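Local atomic coordinates of structure-specific endonuclease subunit SLX1 (Candida glabrata, PDB entry 4XLG), a protein that probably cuts branched DNA near junctions with single strands, as the catalytic subunit of the SLX1-SLX4 endonuclease of DNA repair and recombination. Residues L189-N192 with L193-T197. The protein carries 1 engineered substitution. Numbering follows the deposited sequence.
Sequences LVQN and LYSTT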
ATOM      1  N   LEU B 189      18.238  -9.757  -6.957  1.00 20.63           N
ATOM      2  CA  LEU B 189      17.654  -9.216  -5.706  1.00 22.98           C
ATOM      3  C   LEU B 189      16.168  -8.861  -5.872  1.00 23.32           C
ATOM      4  O   LEU B 189      15.351  -9.066  -4.952  1.00 21.96           O
ATOM      5  CB  LEU B 189      18.407  -7.943  -5.239  1.00 22.14           C
ATOM      6  CG  LEU B 189      19.876  -8.224  -4.930  1.00 22.44           C
ATOM      7  CD1 LEU B 189      20.568  -6.837  -4.564  1.00 24.63           C
ATOM      8  CD2 LEU B 189      20.067  -9.167  -3.779  1.00 25.31           C
ATOM      9  N   VAL B 190      15.834  -8.274  -7.025  1.00 19.77           N
ATOM     10  CA  VAL B 190      14.455  -7.841  -7.290  1.00 19.48           C
ATOM     11  C   VAL B 190      13.592  -9.130  -7.431  1.00 20.91           C
ATOM     12  O   VAL B 190      12.476  -9.212  -6.864  1.00 21.16           O
ATOM     13  CB  VAL B 190      14.341  -6.972  -8.567  1.00 18.39           C
ATOM     14  CG1 VAL B 190      12.835  -6.693  -8.942  1.00 18.25           C
ATOM     15  CG2 VAL B 190      15.072  -5.600  -8.372  1.00 17.89           C
ATOM     16  N   GLN B 191      14.110 -10.097  -8.167  1.00 19.13           N
ATOM     17  CA  GLN B 191      13.394 -11.413  -8.304  1.00 18.62           C
ATOM     18  C   GLN B 191      13.152 -12.021  -6.946  1.00 24.86           C
ATOM     19  O   GLN B 191      12.025 -12.504  -6.636  1.00 22.49           O
ATOM     20  CB  GLN B 191      14.222 -12.370  -9.196  1.00 21.40           C
ATOM     21  CG  GLN B 191      13.500 -13.729  -9.424  1.00 23.12           C
ATOM     22  CD  GLN B 191      12.327 -13.539 -10.405  1.00 20.75           C
ATOM     23  OE1 GLN B 191      11.130 -13.546 -10.007  1.00 25.71           O
ATOM     24  NE2 GLN B 191      12.657 -13.462 -11.669  1.00 22.91           N
ATOM     25  N   ASN B 192      14.191 -12.045  -6.111  1.00 24.31           N
ATOM     26  CA  ASN B 192      14.032 -12.701  -4.811  1.00 26.78           C
ATOM     27  C   ASN B 192      12.945 -12.077  -3.969  1.00 26.12           C
ATOM     28  O   ASN B 192      12.084 -12.813  -3.422  1.00 28.18           O
ATOM     29  CB  ASN B 192      15.355 -12.687  -4.035  1.00 27.59           C
ATOM     30  CG  ASN B 192      16.373 -13.644  -4.637  1.00 39.08           C
ATOM     31  OD1 ASN B 192      16.029 -14.474  -5.499  1.00 43.72           O
ATOM     32  ND2 ASN B 192      17.646 -13.502  -4.222  1.00 44.82           N
ATOM     33  N   LEU B 193      12.937 -10.737  -3.885  1.00 22.76           N
ATOM     34  CA  LEU B 193      11.925 -10.036  -3.095  1.00 24.33           C
ATOM     35  C   LEU B 193      10.520 -10.318  -3.664  1.00 26.19           C
ATOM     36  O   LEU B 193       9.596 -10.658  -2.913  1.00 25.88           O
ATOM     37  CB  LEU B 193      12.160  -8.510  -3.079  1.00 24.15           C
ATOM     38  CG  LEU B 193      11.015  -7.724  -2.373  1.00 31.48           C
ATOM     39  CD1 LEU B 193      11.004  -7.988  -0.849  1.00 31.05           C
ATOM     40  CD2 LEU B 193      11.073  -6.248  -2.653  1.00 34.34           C
ATOM     41  N   TYR B 194      10.378 -10.204  -4.985  1.00 21.25           N
ATOM     42  CA  TYR B 194       9.057 -10.339  -5.607  1.00 20.23           C
ATOM     43  C   TYR B 194       8.507 -11.777  -5.452  1.00 24.17           C
ATOM     44  O   TYR B 194       7.359 -11.985  -5.021  1.00 23.91           O
ATOM     45  CB  TYR B 194       9.163 -10.001  -7.080  1.00 21.15           C
ATOM     46  CG  TYR B 194       7.895 -10.079  -7.878  1.00 20.86           C
ATOM     47  CD1 TYR B 194       6.754  -9.347  -7.483  1.00 20.68           C
ATOM     48  CD2 TYR B 194       7.859 -10.763  -9.086  1.00 20.96           C
ATOM     49  CE1 TYR B 194       5.599  -9.357  -8.248  1.00 19.55           C
ATOM     50  CE2 TYR B 194       6.689 -10.778  -9.871  1.00 21.07           C
ATOM     51  CZ  TYR B 194       5.582 -10.051  -9.433  1.00 18.41           C
ATOM     52  OH  TYR B 194       4.493 -10.021 -10.226  1.00 22.17           O
ATOM     53  N   SER B 195       9.330 -12.763  -5.796  1.00 23.52           N
ATOM     54  CA  SER B 195       8.806 -14.151  -5.882  1.00 26.60           C
ATOM     55  C   SER B 195       8.533 -14.616  -4.461  1.00 28.19           C
ATOM     56  O   SER B 195       7.576 -15.393  -4.178  1.00 27.06           O
ATOM     57  CB  SER B 195       9.798 -15.090  -6.611  1.00 25.17           C
ATOM     58  OG  SER B 195       9.832 -14.756  -7.994  1.00 27.63           O
ATOM     59  N   THR B 196       9.366 -14.144  -3.547  1.00 25.22           N
ATOM     60  CA  THR B 196       9.153 -14.547  -2.152  1.00 30.45           C
ATOM     61  C   THR B 196       7.875 -13.933  -1.581  1.00 28.78           C
ATOM     62  O   THR B 196       7.146 -14.593  -0.832  1.00 29.14           O
ATOM     63  CB  THR B 196      10.352 -14.158  -1.263  1.00 34.43           C
ATOM     64  OG1 THR B 196      11.502 -14.983  -1.612  1.00 30.94           O
ATOM     65  CG2 THR B 196      10.040 -14.456   0.200  1.00 38.07           C
ATOM     66  N   THR B 197       7.625 -12.658  -1.904  1.00 24.45           N
ATOM     67  CA  THR B 197       6.424 -11.964  -1.420  1.00 25.06           C
ATOM     68  C   THR B 197       5.183 -12.711  -1.912  1.00 28.13           C
ATOM     69  O   THR B 197       4.261 -12.984  -1.132  1.00 25.97           O
ATOM     70  CB  THR B 197       6.406 -10.483  -1.889  1.00 26.94           C
ATOM     71  OG1 THR B 197       7.522  -9.847  -1.284  1.00 28.80           O
ATOM     72  CG2 THR B 197       5.125  -9.766  -1.393  1.00 26.70           C
TER
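Leu189 O accepts Leu193 N at 3.1 Å, the first of five successive i to i+4 bonds that carry the long helix 176-213 through residues 189-197. One residue on, Val190 O takes the N-H of Tyr194, and the CB of Tyr194 lies 3.4 Å from the same oxygen. Gln191 is tied to Ser195 twice. Its carbonyl O receives Ser195 N at 2.8 Å. In its side chain CG lies anti to the backbone N (chi1 -178°), and a bend at chi2 (74°) turns the amide along the helix surface, bringing Gln191 OE1 within 2.7 Å of Ser195 OG. The serine hydroxyl is the donor and meets the amide oxygen tilted 21° from the carbonyl plane. Gln191 OE1 also lies near the plane of the Tyr194 ring, at its edge, 4.4 Å from Tyr194 CD2. Asn192 contributes through its main chain: its O accepts Thr196 N at 3.0 Å, and Thr196 OG1 approaches it to 2.9 Å. One residue further on, Thr197 OG1 and Thr197 N both donate to Leu193 O, from opposite faces of its plane, a common way for a threonine hydroxyl to be accommodated within a helix. The helix thus has a polar side, with Asn192, Ser195 and Thr196 exposed, and a nonpolar one directed at the five-stranded sheet and helix 33-41. There Leu189, Val190 and Leu193 touch the loop residue Phe133, Val190 and Leu193 also meet strand 60-67 at Met62 and Ile65, and Tyr194 sets its ring edge-to-face with Phe10 and rests on Pro33 of helix 33-41.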